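PDB 3V4H: hypothetical protein from Yersinia pestis, which is probably a secreted effector or tube component of the type VI secretion system, as in other Hcp-family proteins, which assemble into hexameric rings. Local coordinates for residues I130-M135 / E148-F153; L52-D57 / S78-A83. One frame throughout, in Å; residues are numbered along the deposited sequence.

Contacts 1 and 2 are neighbouring pieces of one antiparallel sheet, ordered 53-59, 76-85, 146-152 and 128-138, with their centres about 9 Å apart. Strands 76-85 and 146-152 join them through probable backbone hydrogen bonds, Ile149 N to Phe82 O at 2.6 Å and Phe151 N to Phe80 O at 2.8 Å. A side-chain bond, Thr131 OG1 to Asp79 OD2, also ties the two together, and Phe153 CZ packs 3.4 Å from Trp56 CZ2. The outer strands 128-138 and 53-59 each pair with a strand of a different neighbouring subunit. The sheet therefore continues across both interfaces of the six-chain assembly, consistent with an Hcp ring.

Contact 1: I130-M135 / E148-F153; sequences ITRVDM and EIRFSF
Glu148 and Asp134 face each other as an antiparallel hydrogen-bonded pair: Asp134 N gives to Glu148 O at 3.0 Å, and Glu148 N returns a bond to Asp134 O at 2.8 Å. Their carboxylates lie side by side, Asp134 OD2 4.1 Å from Glu148 OE1, and Asp57 of a neighbouring subunit brings another like charge beside Asp134. Arg150 answers Glu148: its NE at 2.6 Å and NH2 at 2.8 Å both close on Glu148 OE1 in a side-on salt bridge, nearly in the guanidinium plane, which limits the rotation of that group.

Ile149 lies on the opposite face, where branched apolar residues suit a buried position; its CG2 meets Ile130 CG2 at 4.2 Å.

Next, Arg150 stands opposite both Thr131 and Arg132, a classic beta bulge in which Arg150 O takes a bond from Thr131 N (3.0 Å) and a weak one from Arg132 N. The two long side chains run together, planes 31° apart. Arg132, bent at chi3 (-101°), brings NH1 over the Arg150 guanidinium, 2.8 Å from Arg150 NH1; like charges meet there, probably offset in part by Glu148 OE1.

Beyond the bulge, Phe151 pairs with Ile130, and Thr131 CG2 lies against Ser152 while its hydroxyl bonds Asp79.

The hairpin of strands 128-138 and 146-152 turns Ile130 and Ile149 onto Leu93 of helix 90-99. Strand 76-85 flanks 146-152, and a strand of a neighbouring subunit pairs with 132-135.

Contact 2: L52-D57 / S78-A83; sequences LAWNWD and SDFCFA
With chi1 at -169° the Phe80 ring lies beside its own carbonyl carbon, and chi1 of 65° tucks the Trp54 indole between N and C; these two settings bring the rings rim to rim across the strands. With Trp56 they form an aromatic cluster in an antiparallel sheet of the Hcp fold. The Trp54 six-membered ring and the Phe80 ring are turned by 22° and touch through Trp54 CE3 and Phe80 CE1 at 3.4 Å, neither covering the other. Trp56 comes in across Phe80, its CB 3.8 Å from Phe80 CD1, and Asn55 O lies over one face of the Phe80 ring. Large flat rings suit this buried place, where Phe108 and Phe125 add further aromatic surface.

Toward one face stand Ala53, Asn55, Cys81 and Ala83. The small methyl groups of the two alanines touch, CB to CB 4.3 Å. Asn55 and Cys81 exchange backbone bonds, both 3.1 Å between N and O. The Asn55 amide, whose polar end suits its exposed position, sets OD1 beside Cys81 CB at 3.6 Å.

Strand 53-57 also pairs with a strand of a neighbouring subunit, where Met135 of that subunit packs on Trp54.

At the far end Ser78 N bonds Asp57 O at 2.7 Å. There Trp56 finds its polar partner: NE1 donates in its own ring plane to Ser78 O at 2.6 Å, a short but bent bond that strikes the carbonyl from above its plane.

Contact 1: I130-M135 / E148-F153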
# COMPACT_ATOMS: atom_id res chain seq x y z
N ILE A 130 17.90 -25.01 -3.94
CA ILE A 130 17.03 -24.24 -3.10
C ILE A 130 17.72 -22.95 -2.79
O ILE A 130 18.76 -22.93 -2.16
CB ILE A 130 16.63 -25.01 -1.85
CG1 ILE A 130 15.89 -26.28 -2.28
CG2 ILE A 130 15.69 -24.18 -0.95
CD1 ILE A 130 15.72 -27.25 -1.15
N THR A 131 17.15 -21.86 -3.31
CA THR A 131 17.75 -20.53 -3.28
C THR A 131 17.23 -19.65 -2.14
O THR A 131 17.87 -18.65 -1.79
CB THR A 131 17.40 -19.83 -4.57
OG1 THR A 131 15.95 -19.87 -4.71
CG2 THR A 131 18.07 -20.55 -5.72
N ARG A 132 16.08 -20.00 -1.58
CA ARG A 132 15.44 -19.19 -0.50
C ARG A 132 14.48 -19.98 0.37
O ARG A 132 13.71 -20.78 -0.13
CB ARG A 132 14.72 -17.99 -1.10
CG ARG A 132 15.05 -16.69 -0.36
CD ARG A 132 14.15 -15.52 -0.77
NE ARG A 132 14.85 -14.64 -1.71
CZ ARG A 132 14.31 -13.58 -2.32
NH1 ARG A 132 13.04 -13.25 -2.09
NH2 ARG A 132 15.04 -12.85 -3.15
N VAL A 133 14.58 -19.78 1.69
CA VAL A 133 13.63 -20.33 2.66
C VAL A 133 13.17 -19.23 3.64
O VAL A 133 13.97 -18.76 4.46
CB VAL A 133 14.23 -21.48 3.49
CG1 VAL A 133 13.13 -22.08 4.38
CG2 VAL A 133 14.89 -22.55 2.59
N ASP A 134 11.90 -18.82 3.55
CA ASP A 134 11.36 -17.75 4.41
C ASP A 134 10.24 -18.38 5.20
O ASP A 134 9.33 -18.93 4.59
CB ASP A 134 10.77 -16.60 3.59
CG ASP A 134 11.80 -15.81 2.82
OD1 ASP A 134 12.52 -15.01 3.45
OD2 ASP A 134 11.87 -15.94 1.58
N MET A 135 10.31 -18.35 6.54
CA MET A 135 9.28 -18.95 7.39
C MET A 135 8.64 -17.87 8.27
O MET A 135 9.29 -16.87 8.57
CB MET A 135 9.80 -20.15 8.23
CG MET A 135 11.15 -19.97 8.94
SD MET A 135 11.90 -21.50 9.63
CE MET A 135 13.01 -21.96 8.31
N GLU A 148 7.79 -20.20 2.57
CA GLU A 148 7.91 -20.03 1.18
C GLU A 148 9.28 -20.57 0.79
O GLU A 148 10.30 -20.28 1.45
CB GLU A 148 7.78 -18.56 0.81
CG GLU A 148 8.35 -18.26 -0.55
CD GLU A 148 8.20 -16.82 -0.97
OE1 GLU A 148 9.22 -16.31 -1.53
OE2 GLU A 148 7.07 -16.24 -0.76
N ILE A 149 9.30 -21.32 -0.31
CA ILE A 149 10.51 -21.91 -0.89
C ILE A 149 10.58 -21.46 -2.35
O ILE A 149 9.54 -21.46 -3.05
CB ILE A 149 10.49 -23.44 -0.73
CG1 ILE A 149 10.73 -23.79 0.74
CG2 ILE A 149 11.56 -24.09 -1.60
CD1 ILE A 149 9.91 -24.95 1.22
N ARG A 150 11.75 -20.93 -2.72
CA ARG A 150 12.16 -20.65 -4.08
C ARG A 150 13.31 -21.55 -4.50
O ARG A 150 14.15 -21.89 -3.66
CB ARG A 150 12.67 -19.24 -4.19
CG ARG A 150 11.65 -18.28 -3.65
CD ARG A 150 11.90 -16.86 -4.08
NE ARG A 150 10.87 -16.01 -3.48
CZ ARG A 150 10.80 -14.70 -3.65
NH1 ARG A 150 11.70 -14.06 -4.40
NH2 ARG A 150 9.82 -14.02 -3.06
N PHE A 151 13.35 -21.95 -5.76
CA PHE A 151 14.45 -22.81 -6.25
C PHE A 151 14.88 -22.58 -7.68
O PHE A 151 14.10 -22.10 -8.52
CB PHE A 151 14.18 -24.30 -5.99
CG PHE A 151 12.94 -24.88 -6.68
CD1 PHE A 151 12.96 -25.21 -8.02
CD2 PHE A 151 11.82 -25.20 -5.95
CE1 PHE A 151 11.87 -25.80 -8.63
CE2 PHE A 151 10.71 -25.78 -6.55
CZ PHE A 151 10.76 -26.10 -7.89
N SER A 152 16.16 -22.84 -7.90
CA SER A 152 16.83 -22.83 -9.20
C SER A 152 16.56 -24.09 -9.97
O SER A 152 16.28 -25.10 -9.34
CB SER A 152 18.33 -22.88 -8.97
OG SER A 152 18.84 -21.66 -9.34
N PHE A 153 16.73 -24.06 -11.30
CA PHE A 153 16.71 -25.30 -12.09
C PHE A 153 17.39 -25.12 -13.45
O PHE A 153 17.51 -24.00 -13.98
CB PHE A 153 15.27 -25.87 -12.22
CG PHE A 153 14.28 -24.88 -12.77
CD1 PHE A 153 14.08 -24.76 -14.15
CD2 PHE A 153 13.59 -24.04 -11.92
CE1 PHE A 153 13.22 -23.82 -14.66
CE2 PHE A 153 12.68 -23.12 -12.42
CZ PHE A 153 12.49 -23.00 -13.78

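Contact 2: L52-D57 / S78-A83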
# COMPACT_ATOMS: atom_id res chain seq x y z
N LEU A 52 0.33 -24.62 -0.91
CA LEU A 52 -0.68 -23.61 -0.59
C LEU A 52 -0.71 -22.52 -1.65
O LEU A 52 -1.73 -21.93 -1.90
CB LEU A 52 -0.31 -22.98 0.77
CG LEU A 52 -0.29 -23.93 2.00
CD1 LEU A 52 0.10 -23.19 3.29
CD2 LEU A 52 -1.64 -24.62 2.16
N ALA A 53 0.42 -22.23 -2.30
CA ALA A 53 0.43 -21.14 -3.28
C ALA A 53 1.75 -21.26 -4.03
O ALA A 53 2.64 -21.97 -3.53
CB ALA A 53 0.36 -19.76 -2.53
N TRP A 54 1.81 -20.68 -5.21
CA TRP A 54 3.01 -20.74 -6.06
C TRP A 54 3.05 -19.67 -7.08
O TRP A 54 2.05 -19.08 -7.41
CB TRP A 54 3.12 -22.11 -6.77
CG TRP A 54 2.03 -22.36 -7.76
CD1 TRP A 54 0.70 -22.67 -7.49
CD2 TRP A 54 2.11 -22.30 -9.21
NE1 TRP A 54 0.00 -22.80 -8.64
CE2 TRP A 54 0.79 -22.60 -9.71
CE3 TRP A 54 3.11 -22.07 -10.11
CZ2 TRP A 54 0.50 -22.64 -11.08
CZ3 TRP A 54 2.83 -22.12 -11.49
CH2 TRP A 54 1.57 -22.41 -11.95
N ASN A 55 4.23 -19.43 -7.67
CA ASN A 55 4.28 -18.55 -8.76
C ASN A 55 5.62 -18.73 -9.46
O ASN A 55 6.48 -19.38 -8.90
CB ASN A 55 4.05 -17.10 -8.34
CG ASN A 55 5.10 -16.62 -7.37
OD1 ASN A 55 6.25 -16.39 -7.75
ND2 ASN A 55 4.72 -16.48 -6.12
N TRP A 56 5.68 -18.29 -10.71
CA TRP A 56 6.83 -18.49 -11.59
C TRP A 56 6.65 -17.60 -12.78
O TRP A 56 5.51 -17.44 -13.29
CB TRP A 56 6.86 -19.94 -12.09
CG TRP A 56 8.11 -20.21 -12.84
CD1 TRP A 56 9.39 -19.84 -12.48
CD2 TRP A 56 8.26 -20.87 -14.15
NE1 TRP A 56 10.30 -20.23 -13.43
CE2 TRP A 56 9.67 -20.84 -14.46
CE3 TRP A 56 7.39 -21.46 -15.04
CZ2 TRP A 56 10.18 -21.39 -15.64
CZ3 TRP A 56 7.90 -22.00 -16.23
CH2 TRP A 56 9.27 -21.99 -16.50
N ASP A 57 7.71 -16.97 -13.24
CA ASP A 57 7.59 -16.21 -14.49
C ASP A 57 8.81 -16.18 -15.35
O ASP A 57 9.89 -16.45 -14.94
CB ASP A 57 7.16 -14.79 -14.25
CG ASP A 57 8.11 -14.05 -13.43
OD1 ASP A 57 9.05 -14.71 -12.99
OD2 ASP A 57 7.86 -12.84 -13.20
N SER A 78 12.37 -16.93 -13.96
CA SER A 78 12.48 -16.81 -12.50
C SER A 78 12.64 -18.16 -11.76
O SER A 78 12.46 -19.24 -12.33
CB SER A 78 11.34 -15.97 -11.92
OG SER A 78 10.10 -16.72 -11.85
N ASP A 79 13.01 -18.08 -10.48
CA ASP A 79 13.05 -19.22 -9.59
C ASP A 79 11.63 -19.65 -9.49
O ASP A 79 10.79 -18.80 -9.62
CB ASP A 79 13.52 -18.77 -8.19
CG ASP A 79 15.03 -18.59 -8.12
OD1 ASP A 79 15.70 -19.00 -9.06
OD2 ASP A 79 15.56 -18.06 -7.11
N PHE A 80 11.35 -20.93 -9.33
CA PHE A 80 9.97 -21.40 -8.99
C PHE A 80 9.85 -21.13 -7.52
O PHE A 80 10.84 -21.25 -6.80
CB PHE A 80 9.78 -22.89 -9.29
CG PHE A 80 8.33 -23.36 -9.22
CD1 PHE A 80 7.45 -23.17 -10.27
CD2 PHE A 80 7.88 -23.97 -8.09
CE1 PHE A 80 6.17 -23.63 -10.19
CE2 PHE A 80 6.58 -24.43 -8.01
CZ PHE A 80 5.73 -24.23 -9.04
N CYS A 81 8.64 -20.70 -7.11
CA CYS A 81 8.27 -20.31 -5.75
C CYS A 81 7.07 -21.15 -5.33
O CYS A 81 6.15 -21.38 -6.15
CB CYS A 81 7.81 -18.83 -5.69
SG CYS A 81 9.16 -17.60 -5.79
N PHE A 82 7.10 -21.67 -4.10
CA PHE A 82 5.89 -22.23 -3.46
C PHE A 82 5.94 -22.04 -1.97
O PHE A 82 7.03 -21.84 -1.40
CB PHE A 82 5.68 -23.71 -3.79
CG PHE A 82 6.62 -24.64 -3.14
CD1 PHE A 82 6.27 -25.29 -1.96
CD2 PHE A 82 7.84 -24.96 -3.73
CE1 PHE A 82 7.15 -26.17 -1.34
CE2 PHE A 82 8.73 -25.82 -3.12
CZ PHE A 82 8.39 -26.43 -1.92
N ALA A 83 4.75 -22.12 -1.38
CA ALA A 83 4.46 -22.07 0.03
C ALA A 83 3.86 -23.39 0.52
O ALA A 83 2.99 -23.99 -0.15
CB ALA A 83 3.42 -20.96 0.30